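Local atomic coordinates of mandelate racemase/muconate lactonizing protein (Alicyclobacillus acidocaldarius LAA1, PDB entry 3QLD), a protein that belongs to the mandelate racemase/muconate lactonizing enzyme family of the enolase superfamily, combining an N-terminal alpha/beta capping domain with a C-terminal TIM-barrel domain. Residues Lys171-Arg176 and Asn198-Pro203; Asp40-Trp45 and Trp116-Ala121; Ser12-Phe17 and Ile26-Ala31; Ala294-Met299 and Pro316-Ala321. One frame throughout, in Å; residues are numbered along the deposited sequence. Where two conformers were deposited one is given.

Contact 1. Residues Lys171-Arg176 and Asn198-Pro203; sequences KIAPGR and NGSYRP
Ser-200 faces Ala-173 and Pro-174 directly. Its OG sits between its own backbone N and carbonyl carbon (chi1 72°), which places that oxygen 3.4 Å from Ala-173 CA and equally near Pro-174 CD. Both are packing contacts with carbon; the hydroxyl is hydrogen-bonded to Ala-197 O. The carbonyl of Ser-200 adds to the same patch, its O lying 3.4 Å from Pro-174 CG.

Tyr-201 comes next and gives the contact its bulk. Pro-174 CG stands over one face of the phenol, 3.9 Å from the ring centroid and 19° off the ring normal, a CH-pi contact displaced toward the rim. The two loops follow strands 167-171 and 192-196, neighbouring parallel strands of the TIM barrel, so the tyrosine bridges consecutive beta-alpha units beyond the strand ends. Its OH reaches the type II turn of Ala-173 to Arg-176, approaching Ala-173 C to 3.2 Å, and hydrogen-bonds Asp-177. Ile-172 crosses the phenol at about a right angle, its CD1 4.0 Å from Tyr-201 CE2.

Arg-202 curls back on its own segment. Its NH1 donates to Gly-199 O and, at 2.9 Å, to Tyr-201 O, which it meets from above the carbonyl plane.

Contact 2. Residues Asp40-Trp45 and Trp116-Ala121; sequences DGIEGW and WDWYAA
One direct hydrogen bond joins Trp-45 to Asp-117: the strand N-H of Trp-45 points at OD2 of Asp-117 over 2.9 Å (161°), arriving from above the carboxylate plane. The torsion that sets CG of Asp-117 opposite its backbone N (chi1 -174°) swings the carboxylate to the strand. A water donates to both Glu-43 O, at 2.8 Å, and Asp-117 OD2, so this buried oxygen has two donors. The other oxygen, OD1, is held by His-308 of helix 303-313 in the barrel and by the backbone N of Val-356.

Close backbone approach is the second element. Gly-44 has no side chain, and its CA comes within 3.6 Å of Trp-118 N, letting the axes of strand 43-45 and helix 116-121 pass only 6.0 Å apart, their directions 144° apart. Here a long helix of the N-terminal capping domain lies against that domain's antiparallel sheet.

Apolar contacts occupy the end toward Ile-42. Its CG2 touches Ala-121 CB at 3.9 Å and Trp-118 CD1 at 4.1 Å. Ile-42 O lies in the plane of the Trp-118 indole, at its edge, while the indole NE1 is hydrogen-bonded to Asp-38.

Contact 3. Residues Ser12-Phe17 and Ile26-Ala31; sequences SLPLKF and IREKQA
Glu-28 reaches across to Ser-12 and Pro-14 with almost the whole of its side chain. Its CB starts 3.5 Å from Ser-12 OG and close to the carbonyl O of Leu-13. CG continues past the same hydroxyl, and the chain then bends at chi2 (-134°), turning the carboxylate back over the neighbouring strand. CD comes within 3.9 Å of Pro-14 CG, the proline ring lying alongside the glutamate and pointing the same way. At the tip the two oxygens part company: OE1 rests 3.3 Å from Pro-14 CG, while OE2 accepts a hydrogen bond from Ser-12 OG at 2.7 Å through its anti lone pair.

Ser-12, Pro-14, Glu-28 and Gln-30 share this face of the antiparallel sheet of the capping domain, in which strand 3-15 pairs with strand 25-38. Between the two non-hydrogen-bonded pairs, Ser-12 with Gln-30 and Pro-14 with Glu-28, lies the hydrogen-bonded pair Leu-13 with Lys-29. Its bonds, Leu-13 N to Lys-29 O and Lys-29 N to Leu-13 O, both measure 2.8 Å. One more follows where the strands begin to turn their corners, Leu-15 N donating to Arg-27 O in the carbonyl plane (162°).

Leu-15 closes in on this end with both methyls: CD1 lies 3.5 Å from Ile-26 O, and CD2 meets Lys-29 CB at 4.1 Å. Beyond CB the lysine chain bends away from strand 12-15, and its NZ donates to the carbonyl O of the following residue, Gln-30.

Contact 4. Residues Ala294-Met299 and Pro316-Ala321; sequences AWVGGM and PLMRYA
Ala-294 and Met-318, a selenomethionine, meet in the well-packed, buried half of this contact. Ala-294 CB lies 4.0 Å from Met-318 SE and touches Leu-317 CD2 at the longer distance of 4.2 Å. With CG set opposite its carbonyl carbon and a further bend at chi2 (-67°), the Met-318 chain lays its selenium 3.8 Å from Trp-295 N and beside CG2 of Val-296. The backbones are close here too. Met-318 is the centre of an inverse gamma turn, and its CA-H points to Ala-294 O at 3.3 Å; Arg-319 N also donates to that oxygen, but in a bent, weak bond (122°). Ala-294 N is buried without a polar partner.

The other half opens to solvent at Tyr-320 and Arg-319, although Trp-295 and Ala-321 stay buried. The Trp-295 and Tyr-320 side chains cross at about a right angle, meeting CB to CB at 3.8 Å, and Trp-295 CD1 lies near the plane of the phenol at its edge. Trp-295 CB also sits 3.4 Å from Ala-321 O. A water links the backbones, accepting from Val-296 N and donating to Tyr-320 O at 2.7 Å, while the Arg-319 side chain leads away into an exposed position.

Strand 293-296 belongs to the TIM barrel, and segment 316-321 follows the next helix, 303-313. Leu-284 of helix 277-289 packs on Ala-294, Leu-317 and Met-318, Val-269 of strand 266-269 touches Ala-294 and Met-318, and the Trp-295 indole stacks on Phe-219 with Arg-167 in a cation-pi contact.

In the fold
Contacts 2 and 3 belong to the capping domain, contacts 1 and 4 to the barrel. Strands 25-38 and 43-48, neighbours in one sheet, connect contact 3 to contact 2, whose nearest atoms are about 10 Å apart. Contacts 1 and 4 sit on the same barrel with centres about 23 Å apart. One place where the domains approach is between contacts 3 and 4, where Lys-29 CE packs near Met-299 O; Met-299 has two conformers, so the detail is tentative. In this superfamily the active site lies between the capping domain and the barrel mouth, so that junction is probably close to it. Contacts 1 and 2 are on opposite sides of the chain's centre, their centres about 44 Å apart.

Contact 1. Residues Lys171-Arg176 and Asn198-Pro203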
loop_
_atom_site.group_PDB
_atom_site.type_symbol
_atom_site.label_atom_id
_atom_site.label_comp_id
_atom_site.label_asym_id
_atom_site.label_seq_id
_atom_site.Cartn_x
_atom_site.Cartn_y
_atom_site.Cartn_z
ATOM N N LYS A 171 -20.821 3.708 16.617
ATOM C CA LYS A 171 -20.825 3.241 15.223
ATOM C C LYS A 171 -22.105 3.678 14.577
ATOM O O LYS A 171 -23.174 3.549 15.166
ATOM C CB LYS A 171 -20.667 1.711 15.171
ATOM C CG LYS A 171 -19.326 1.267 15.678
ATOM C CD LYS A 171 -18.218 1.460 14.612
ATOM C CE LYS A 171 -16.824 1.189 15.216
ATOM N NZ LYS A 171 -15.906 0.547 14.219
ATOM N N ILE A 172 -22.003 4.292 13.395
ATOM C CA ILE A 172 -23.144 4.761 12.690
ATOM C C ILE A 172 -23.116 4.351 11.192
ATOM O O ILE A 172 -22.039 4.020 10.658
ATOM C CB ILE A 172 -23.291 6.303 12.772
ATOM C CG1 ILE A 172 -22.085 7.001 12.112
ATOM C CG2 ILE A 172 -23.555 6.702 14.256
ATOM C CD1 ILE A 172 -22.401 8.492 11.750
ATOM N N ALA A 173 -24.308 4.294 10.595
ATOM C CA ALA A 173 -24.480 4.012 9.180
ATOM C C ALA A 173 -25.763 4.624 8.723
ATOM O O ALA A 173 -26.593 5.011 9.550
ATOM C CB ALA A 173 -24.437 2.479 8.892
ATOM N N PRO A 174 -25.940 4.765 7.402
ATOM C CA PRO A 174 -27.143 5.408 6.897
ATOM C C PRO A 174 -28.386 4.678 7.419
ATOM O O PRO A 174 -28.444 3.468 7.325
ATOM C CB PRO A 174 -27.000 5.248 5.385
ATOM C CG PRO A 174 -25.465 5.164 5.175
ATOM C CD PRO A 174 -25.024 4.343 6.316
ATOM N N GLY A 175 -29.324 5.412 8.025
ATOM C CA GLY A 175 -30.567 4.815 8.515
ATOM C C GLY A 175 -30.487 4.470 9.977
ATOM O O GLY A 175 -31.525 4.182 10.612
ATOM N N ARG A 176 -29.267 4.447 10.516
ATOM C CA ARG A 176 -29.030 4.149 11.937
ATOM C C ARG A 176 -27.943 5.109 12.365
ATOM O O ARG A 176 -26.821 4.733 12.618
ATOM C CB ARG A 176 -28.617 2.689 12.127
ATOM C CG ARG A 176 -28.908 1.787 10.873
ATOM C CD ARG A 176 -29.318 0.314 11.140
ATOM N NE ARG A 176 -28.687 -0.284 12.324
ATOM C CZ ARG A 176 -28.067 -1.465 12.359
ATOM N NH1 ARG A 176 -27.540 -1.899 13.507
ATOM N NH2 ARG A 176 -27.978 -2.225 11.259
ATOM N N ASN A 198 -17.198 4.147 9.467
ATOM C CA ASN A 198 -16.486 3.052 8.751
ATOM C C ASN A 198 -16.798 3.067 7.238
ATOM O O ASN A 198 -17.135 2.029 6.660
ATOM C CB ASN A 198 -16.964 1.710 9.333
ATOM C CG ASN A 198 -16.005 0.554 9.000
ATOM O OD1 ASN A 198 -14.771 0.744 8.849
ATOM N ND2 ASN A 198 -16.573 -0.662 8.910
ATOM N N GLY A 199 -16.787 4.231 6.599
ATOM C CA GLY A 199 -16.983 4.313 5.130
ATOM C C GLY A 199 -18.337 3.950 4.543
ATOM O O GLY A 199 -18.462 3.680 3.332
ATOM N N SER A 200 -19.375 4.039 5.359
ATOM C CA SER A 200 -20.655 3.553 5.037
ATOM C C SER A 200 -21.493 4.586 4.288
ATOM O O SER A 200 -22.545 4.255 3.776
ATOM C CB SER A 200 -21.321 3.042 6.344
ATOM O OG SER A 200 -21.713 4.098 7.228
ATOM N N TYR A 201 -21.053 5.869 4.266
ATOM C CA TYR A 201 -21.777 6.923 3.534
ATOM C C TYR A 201 -21.190 7.148 2.109
ATOM O O TYR A 201 -20.026 6.791 1.793
ATOM C CB TYR A 201 -21.804 8.257 4.302
ATOM C CG TYR A 201 -22.554 8.115 5.615
ATOM C CD1 TYR A 201 -23.904 8.515 5.727
ATOM C CD2 TYR A 201 -21.953 7.502 6.685
ATOM C CE1 TYR A 201 -24.627 8.392 6.976
ATOM C CE2 TYR A 201 -22.658 7.338 7.951
ATOM C CZ TYR A 201 -23.992 7.755 8.058
ATOM O OH TYR A 201 -24.611 7.542 9.273
ATOM N N ARG A 202 -22.008 7.790 1.292
ATOM C CA ARG A 202 -21.675 8.163 -0.075
ATOM C C ARG A 202 -21.988 9.643 -0.243
ATOM O O ARG A 202 -22.718 10.228 0.566
ATOM C CB ARG A 202 -22.551 7.342 -1.034
ATOM C CG ARG A 202 -22.268 5.821 -0.986
ATOM C CD ARG A 202 -20.813 5.463 -1.345
ATOM N NE ARG A 202 -20.624 4.016 -1.228
ATOM C CZ ARG A 202 -20.359 3.352 -0.113
ATOM N NH1 ARG A 202 -20.183 3.987 1.055
ATOM N NH2 ARG A 202 -20.254 2.029 -0.171
ATOM N N PRO A 203 -21.466 10.283 -1.308
ATOM C CA PRO A 203 -21.754 11.702 -1.436
ATOM C C PRO A 203 -23.234 12.125 -1.423
ATOM O O PRO A 203 -23.547 13.226 -0.892
ATOM C CB PRO A 203 -21.062 12.067 -2.734
ATOM C CG PRO A 203 -19.870 11.143 -2.739
ATOM C CD PRO A 203 -20.484 9.836 -2.311
#

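Contact 2. Residues Asp40-Trp45 and Trp116-Ala121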
loop_
_atom_site.group_PDB
_atom_site.type_symbol
_atom_site.label_atom_id
_atom_site.label_comp_id
_atom_site.label_asym_id
_atom_site.label_seq_id
_atom_site.Cartn_x
_atom_site.Cartn_y
_atom_site.Cartn_z
ATOM N N ASP A 40 25.234 -6.536 25.669
ATOM C CA ASP A 40 25.134 -6.490 27.123
ATOM C C ASP A 40 23.840 -7.042 27.725
ATOM O O ASP A 40 23.657 -7.021 28.954
ATOM C CB ASP A 40 25.429 -5.087 27.612
ATOM C CG ASP A 40 26.789 -4.641 27.174
ATOM O OD1 ASP A 40 27.736 -5.456 27.329
ATOM O OD2 ASP A 40 26.908 -3.532 26.639
ATOM N N GLY A 41 22.985 -7.587 26.849
ATOM C CA GLY A 41 21.696 -8.191 27.231
ATOM C C GLY A 41 20.575 -7.183 27.423
ATOM O O GLY A 41 19.514 -7.501 28.020
ATOM N N ILE A 42 20.830 -5.945 26.976
ATOM C CA ILE A 42 19.826 -4.864 27.002
ATOM C C ILE A 42 18.912 -5.048 25.765
ATOM O O ILE A 42 19.389 -5.426 24.700
ATOM C CB ILE A 42 20.473 -3.476 27.058
ATOM C CG1 ILE A 42 21.371 -3.377 28.347
ATOM C CG2 ILE A 42 19.405 -2.356 26.934
ATOM C CD1 ILE A 42 20.578 -3.180 29.626
ATOM N N GLU A 43 17.614 -4.892 26.000
ATOM C CA GLU A 43 16.565 -5.320 25.039
ATOM C C GLU A 43 15.627 -4.213 24.641
ATOM O O GLU A 43 15.236 -3.406 25.466
ATOM C CB GLU A 43 15.698 -6.415 25.631
ATOM C CG GLU A 43 16.512 -7.658 25.793
ATOM C CD GLU A 43 15.739 -8.849 26.226
ATOM O OE1 GLU A 43 14.496 -8.817 26.277
ATOM O OE2 GLU A 43 16.416 -9.857 26.560
ATOM N N GLY A 44 15.190 -4.231 23.375
ATOM C CA GLY A 44 14.021 -3.456 23.011
ATOM C C GLY A 44 12.916 -4.349 22.423
ATOM O O GLY A 44 13.226 -5.347 21.770
ATOM N N TRP A 45 11.649 -4.034 22.718
ATOM C CA TRP A 45 10.464 -4.700 22.132
ATOM C C TRP A 45 9.538 -3.724 21.404
ATOM O O TRP A 45 9.490 -2.525 21.756
ATOM C CB TRP A 45 9.609 -5.365 23.221
ATOM C CG TRP A 45 10.340 -6.503 23.909
ATOM C CD1 TRP A 45 11.445 -6.405 24.712
ATOM C CD2 TRP A 45 10.008 -7.889 23.842
ATOM N NE1 TRP A 45 11.830 -7.659 25.137
ATOM C CE2 TRP A 45 10.969 -8.590 24.621
ATOM C CE3 TRP A 45 9.003 -8.622 23.171
ATOM C CZ2 TRP A 45 10.933 -9.983 24.791
ATOM C CZ3 TRP A 45 8.966 -10.011 23.350
ATOM C CH2 TRP A 45 9.922 -10.677 24.157
ATOM N N TRP A 116 13.871 2.573 19.173
ATOM C CA TRP A 116 13.541 3.588 20.189
ATOM C C TRP A 116 13.449 2.980 21.591
ATOM O O TRP A 116 13.895 3.588 22.598
ATOM C CB TRP A 116 12.218 4.284 19.845
ATOM C CG TRP A 116 12.371 5.459 18.930
ATOM C CD1 TRP A 116 12.176 5.489 17.581
ATOM C CD2 TRP A 116 12.712 6.802 19.309
ATOM N NE1 TRP A 116 12.407 6.756 17.088
ATOM C CE2 TRP A 116 12.710 7.584 18.136
ATOM C CE3 TRP A 116 12.989 7.422 20.542
ATOM C CZ2 TRP A 116 13.005 8.948 18.144
ATOM C CZ3 TRP A 116 13.312 8.804 20.544
ATOM C CH2 TRP A 116 13.309 9.536 19.350
ATOM N N ASP A 117 12.854 1.796 21.661
ATOM C CA ASP A 117 12.565 1.152 22.909
ATOM C C ASP A 117 13.884 0.658 23.490
ATOM O O ASP A 117 14.127 0.810 24.691
ATOM C CB ASP A 117 11.559 -0.003 22.691
ATOM C CG ASP A 117 11.087 -0.630 23.983
ATOM O OD1 ASP A 117 10.101 -0.119 24.583
ATOM O OD2 ASP A 117 11.728 -1.661 24.386
ATOM N N TRP A 118 14.711 0.039 22.648
ATOM C CA TRP A 118 16.030 -0.451 23.068
ATOM C C TRP A 118 16.842 0.736 23.552
ATOM O O TRP A 118 17.452 0.657 24.625
ATOM C CB TRP A 118 16.769 -1.136 21.916
ATOM C CG TRP A 118 18.258 -1.165 22.133
ATOM C CD1 TRP A 118 18.948 -2.076 22.919
ATOM C CD2 TRP A 118 19.230 -0.245 21.630
ATOM N NE1 TRP A 118 20.281 -1.799 22.882
ATOM C CE2 TRP A 118 20.491 -0.670 22.122
ATOM C CE3 TRP A 118 19.171 0.895 20.786
ATOM C CZ2 TRP A 118 21.682 -0.001 21.808
ATOM C CZ3 TRP A 118 20.354 1.546 20.453
ATOM C CH2 TRP A 118 21.597 1.115 20.996
ATOM N N TYR A 119 16.784 1.855 22.821
ATOM C CA TYR A 119 17.589 3.021 23.133
ATOM C C TYR A 119 17.244 3.617 24.505
ATOM O O TYR A 119 18.161 3.995 25.260
ATOM C CB TYR A 119 17.488 4.092 22.016
ATOM C CG TYR A 119 18.284 5.346 22.292
ATOM C CD1 TYR A 119 17.735 6.375 23.064
ATOM C CD2 TYR A 119 19.580 5.483 21.835
ATOM C CE1 TYR A 119 18.484 7.544 23.357
ATOM C CE2 TYR A 119 20.346 6.650 22.106
ATOM C CZ TYR A 119 19.770 7.669 22.865
ATOM O OH TYR A 119 20.492 8.805 23.142
ATOM N N ALA A 120 15.955 3.706 24.828
ATOM C CA ALA A 120 15.548 4.127 26.160
ATOM C C ALA A 120 16.093 3.203 27.261
ATOM O O ALA A 120 16.527 3.673 28.312
ATOM C CB ALA A 120 14.013 4.236 26.264
ATOM N N ALA A 121 16.093 1.897 27.018
ATOM C CA ALA A 121 16.543 0.937 28.015
ATOM C C ALA A 121 18.059 0.972 28.181
ATOM O O ALA A 121 18.571 0.735 29.305
ATOM C CB ALA A 121 16.072 -0.475 27.634
HETATM O O HOH W 1 12.976 -2.135 26.629
#

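Contact 3. Residues Ser12-Phe17 and Ile26-Ala31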
loop_
_atom_site.group_PDB
_atom_site.type_symbol
_atom_site.label_atom_id
_atom_site.label_comp_id
_atom_site.label_asym_id
_atom_site.label_seq_id
_atom_site.Cartn_x
_atom_site.Cartn_y
_atom_site.Cartn_z
ATOM N N SER A 12 -0.512 -15.716 19.096
ATOM C CA SER A 12 -1.951 -15.835 18.966
ATOM C C SER A 12 -2.534 -15.748 20.382
ATOM O O SER A 12 -2.286 -16.652 21.169
ATOM C CB SER A 12 -2.320 -17.159 18.354
ATOM O OG SER A 12 -3.743 -17.208 18.210
ATOM N N LEU A 13 -3.267 -14.667 20.697
ATOM C CA LEU A 13 -3.795 -14.446 22.069
ATOM C C LEU A 13 -5.319 -14.679 22.142
ATOM O O LEU A 13 -6.089 -14.030 21.436
ATOM C CB LEU A 13 -3.505 -13.016 22.569
ATOM C CG LEU A 13 -2.133 -12.568 23.076
ATOM C CD1 LEU A 13 -1.191 -12.442 21.896
ATOM C CD2 LEU A 13 -2.276 -11.225 23.761
ATOM N N PRO A 14 -5.772 -15.575 23.017
ATOM C CA PRO A 14 -7.222 -15.690 23.105
ATOM C C PRO A 14 -7.884 -14.403 23.634
ATOM O O PRO A 14 -7.394 -13.764 24.581
ATOM C CB PRO A 14 -7.430 -16.833 24.097
ATOM C CG PRO A 14 -6.203 -17.645 23.985
ATOM C CD PRO A 14 -5.104 -16.609 23.822
ATOM N N LEU A 15 -9.006 -14.054 22.999
ATOM C CA LEU A 15 -9.807 -12.894 23.385
ATOM C C LEU A 15 -10.877 -13.310 24.396
ATOM O O LEU A 15 -11.371 -14.435 24.317
ATOM C CB LEU A 15 -10.459 -12.327 22.146
ATOM C CG LEU A 15 -9.499 -11.764 21.092
ATOM C CD1 LEU A 15 -10.201 -11.757 19.764
ATOM C CD2 LEU A 15 -9.041 -10.372 21.461
ATOM N N LYS A 16 -11.234 -12.432 25.333
ATOM C CA LYS A 16 -12.325 -12.719 26.295
ATOM C C LYS A 16 -13.639 -13.184 25.599
ATOM O O LYS A 16 -14.324 -14.120 26.062
ATOM C CB LYS A 16 -12.590 -11.497 27.183
ATOM C CG LYS A 16 -11.603 -11.328 28.393
ATOM C CD LYS A 16 -12.348 -11.120 29.740
ATOM C CE LYS A 16 -11.831 -9.926 30.564
ATOM N NZ LYS A 16 -10.761 -10.207 31.589
ATOM N N PHE A 17 -13.990 -12.541 24.489
ATOM C CA PHE A 17 -15.108 -13.019 23.641
ATOM C C PHE A 17 -14.776 -12.641 22.201
ATOM O O PHE A 17 -13.880 -11.842 21.988
ATOM C CB PHE A 17 -16.428 -12.372 24.095
ATOM C CG PHE A 17 -16.404 -10.886 24.072
ATOM C CD1 PHE A 17 -16.840 -10.187 22.950
ATOM C CD2 PHE A 17 -15.943 -10.162 25.183
ATOM C CE1 PHE A 17 -16.817 -8.785 22.910
ATOM C CE2 PHE A 17 -15.911 -8.777 25.154
ATOM C CZ PHE A 17 -16.353 -8.078 23.989
ATOM N N ILE A 26 -14.125 -13.279 15.365
ATOM C CA ILE A 26 -12.948 -14.131 15.553
ATOM C C ILE A 26 -12.539 -14.217 17.024
ATOM O O ILE A 26 -12.731 -13.257 17.780
ATOM C CB ILE A 26 -11.745 -13.712 14.660
ATOM C CG1 ILE A 26 -11.202 -12.328 15.101
ATOM C CG2 ILE A 26 -12.153 -13.832 13.139
ATOM C CD1 ILE A 26 -9.871 -11.936 14.477
ATOM N N ARG A 27 -12.011 -15.393 17.371
ATOM C CA ARG A 27 -11.709 -15.856 18.716
ATOM C C ARG A 27 -10.402 -15.355 19.269
ATOM O O ARG A 27 -10.281 -15.238 20.472
ATOM C CB ARG A 27 -11.538 -17.402 18.730
ATOM C CG ARG A 27 -12.778 -18.308 18.716
ATOM C CD ARG A 27 -12.649 -19.397 19.811
ATOM N NE ARG A 27 -13.259 -18.928 21.073
ATOM C CZ ARG A 27 -12.641 -18.306 22.093
ATOM N NH1 ARG A 27 -11.330 -18.045 22.074
ATOM N NH2 ARG A 27 -13.352 -17.937 23.163
ATOM N N GLU A 28 -9.398 -15.167 18.402
ATOM C CA GLU A 28 -7.990 -14.956 18.840
ATOM C C GLU A 28 -7.337 -13.802 18.090
ATOM O O GLU A 28 -7.591 -13.634 16.887
ATOM C CB GLU A 28 -7.114 -16.213 18.702
ATOM C CG GLU A 28 -7.689 -17.515 19.343
ATOM C CD GLU A 28 -6.691 -18.352 20.201
ATOM O OE1 GLU A 28 -7.170 -18.966 21.173
ATOM O OE2 GLU A 28 -5.463 -18.448 19.932
ATOM N N LYS A 29 -6.496 -13.037 18.798
ATOM C CA LYS A 29 -5.734 -11.922 18.222
ATOM C C LYS A 29 -4.342 -12.370 17.828
ATOM O O LYS A 29 -3.553 -12.795 18.689
ATOM C CB LYS A 29 -5.618 -10.732 19.211
ATOM C CG LYS A 29 -4.783 -9.489 18.710
ATOM C CD LYS A 29 -5.550 -8.729 17.594
ATOM C CE LYS A 29 -4.853 -7.421 17.144
ATOM N NZ LYS A 29 -3.380 -7.600 17.007
ATOM N N GLN A 30 -4.047 -12.296 16.538
ATOM C CA GLN A 30 -2.697 -12.550 16.067
ATOM C C GLN A 30 -1.887 -11.277 16.167
ATOM O O GLN A 30 -2.354 -10.155 15.886
ATOM C CB GLN A 30 -2.643 -13.045 14.627
ATOM C CG GLN A 30 -3.394 -14.381 14.400
ATOM C CD GLN A 30 -3.226 -14.849 12.947
ATOM O OE1 GLN A 30 -2.106 -14.969 12.428
ATOM N NE2 GLN A 30 -4.342 -15.068 12.283
ATOM N N ALA A 31 -0.654 -11.437 16.581
ATOM C CA ALA A 31 0.206 -10.296 16.763
ATOM C C ALA A 31 1.629 -10.682 16.456
ATOM O O ALA A 31 1.974 -11.871 16.576
ATOM C CB ALA A 31 0.058 -9.794 18.239
#

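Contact 4. Residues Ala294-Met299 and Pro316-Ala321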
loop_
_atom_site.group_PDB
_atom_site.type_symbol
_atom_site.label_atom_id
_atom_site.label_comp_id
_atom_site.label_asym_id
_atom_site.label_seq_id
_atom_site.Cartn_x
_atom_site.Cartn_y
_atom_site.Cartn_z
ATOM N N ALA A 294 -5.599 15.959 17.078
ATOM C CA ALA A 294 -5.274 14.533 16.918
ATOM C C ALA A 294 -5.512 13.796 18.235
ATOM O O ALA A 294 -5.617 14.427 19.322
ATOM C CB ALA A 294 -3.838 14.374 16.376
ATOM N N TRP A 295 -5.673 12.470 18.147
ATOM C CA TRP A 295 -5.859 11.613 19.304
ATOM C C TRP A 295 -5.324 10.269 18.874
ATOM O O TRP A 295 -5.180 10.012 17.643
ATOM C CB TRP A 295 -7.334 11.522 19.691
ATOM C CG TRP A 295 -8.261 11.092 18.618
ATOM C CD1 TRP A 295 -8.764 11.867 17.617
ATOM C CD2 TRP A 295 -8.780 9.774 18.408
ATOM N NE1 TRP A 295 -9.603 11.127 16.803
ATOM C CE2 TRP A 295 -9.606 9.828 17.248
ATOM C CE3 TRP A 295 -8.599 8.537 19.061
ATOM C CZ2 TRP A 295 -10.280 8.704 16.742
ATOM C CZ3 TRP A 295 -9.291 7.413 18.577
ATOM C CH2 TRP A 295 -10.108 7.495 17.408
ATOM N N VAL A 296 -5.050 9.395 19.831
ATOM C CA VAL A 296 -4.501 8.064 19.492
ATOM C C VAL A 296 -5.553 6.958 19.457
ATOM O O VAL A 296 -6.299 6.721 20.430
ATOM C CB VAL A 296 -3.275 7.685 20.436
ATOM C CG1 VAL A 296 -2.874 6.221 20.310
ATOM C CG2 VAL A 296 -2.115 8.577 20.245
ATOM N N GLY A 297 -5.611 6.206 18.328
ATOM C CA GLY A 297 -6.638 5.177 18.170
ATOM C C GLY A 297 -6.041 3.833 18.520
ATOM O O GLY A 297 -4.838 3.749 18.761
ATOM N N GLY A 298 -6.841 2.766 18.472
ATOM C CA GLY A 298 -6.369 1.416 18.830
ATOM C C GLY A 298 -6.446 0.358 17.737
ATOM O O GLY A 298 -7.180 0.511 16.756
HETATM N N MSE A 299 -5.675 -0.715 17.916
HETATM C CA MSE A 299 -5.633 -1.844 16.988
HETATM C C MSE A 299 -5.792 -3.181 17.741
HETATM O O MSE A 299 -5.296 -4.208 17.278
HETATM C CB MSE A 299 -4.281 -1.870 16.288
HETATM C CG MSE A 299 -3.872 -0.579 15.572
HETATM SE SE MSE A 299 -4.662 -0.598 13.803
HETATM C CE MSE A 299 -3.707 -2.072 12.949
ATOM N N PRO A 316 2.026 16.583 22.901
ATOM C CA PRO A 316 1.234 17.772 23.193
ATOM C C PRO A 316 -0.051 17.927 22.390
ATOM O O PRO A 316 -1.061 18.263 22.993
ATOM C CB PRO A 316 2.198 18.942 22.902
ATOM C CG PRO A 316 3.522 18.417 23.143
ATOM C CD PRO A 316 3.439 16.945 22.642
ATOM N N LEU A 317 -0.035 17.660 21.074
ATOM C CA LEU A 317 -1.259 17.867 20.255
ATOM C C LEU A 317 -2.348 16.810 20.417
ATOM O O LEU A 317 -3.472 16.940 19.862
ATOM C CB LEU A 317 -0.919 18.078 18.777
ATOM C CG LEU A 317 -2.067 18.447 17.800
ATOM C CD1 LEU A 317 -2.369 19.980 17.724
ATOM C CD2 LEU A 317 -1.712 17.967 16.423
HETATM N N MSE A 318 -2.050 15.753 21.166
HETATM C CA MSE A 318 -3.016 14.703 21.403
HETATM C C MSE A 318 -4.092 15.166 22.334
HETATM O O MSE A 318 -4.153 14.703 23.474
HETATM C CB MSE A 318 -2.337 13.458 21.965
HETATM C CG MSE A 318 -1.239 12.987 21.075
HETATM SE SE MSE A 318 -2.022 12.330 19.357
HETATM C CE MSE A 318 -0.560 11.039 19.056
ATOM N N ARG A 319 -4.971 16.028 21.827
ATOM C CA ARG A 319 -5.931 16.795 22.644
ATOM C C ARG A 319 -7.218 16.057 23.021
ATOM O O ARG A 319 -7.914 16.436 23.988
ATOM C CB ARG A 319 -6.283 18.130 21.935
ATOM C CG ARG A 319 -5.204 19.287 22.051
ATOM C CD ARG A 319 -4.976 19.739 23.516
ATOM N NE ARG A 319 -6.126 20.473 24.073
ATOM C CZ ARG A 319 -6.473 20.510 25.365
ATOM N NH1 ARG A 319 -5.771 19.835 26.278
ATOM N NH2 ARG A 319 -7.542 21.221 25.740
ATOM N N TYR A 320 -7.560 15.008 22.274
ATOM C CA TYR A 320 -8.731 14.210 22.617
ATOM C C TYR A 320 -8.282 12.863 23.219
ATOM O O TYR A 320 -7.066 12.500 23.182
ATOM C CB TYR A 320 -9.649 13.971 21.407
ATOM C CG TYR A 320 -10.140 15.247 20.697
ATOM C CD1 TYR A 320 -10.339 16.454 21.402
ATOM C CD2 TYR A 320 -10.443 15.230 19.311
ATOM C CE1 TYR A 320 -10.809 17.625 20.749
ATOM C CE2 TYR A 320 -10.917 16.384 18.657
ATOM C CZ TYR A 320 -11.099 17.573 19.383
ATOM O OH TYR A 320 -11.565 18.703 18.724
ATOM N N ALA A 321 -9.280 12.186 23.766
ATOM C CA ALA A 321 -9.183 10.919 24.461
ATOM C C ALA A 321 -8.674 9.866 23.499
ATOM O O ALA A 321 -8.946 9.932 22.272
ATOM C CB ALA A 321 -10.574 10.488 24.948
HETATM O O HOH W 2 -5.380 10.535 22.472
#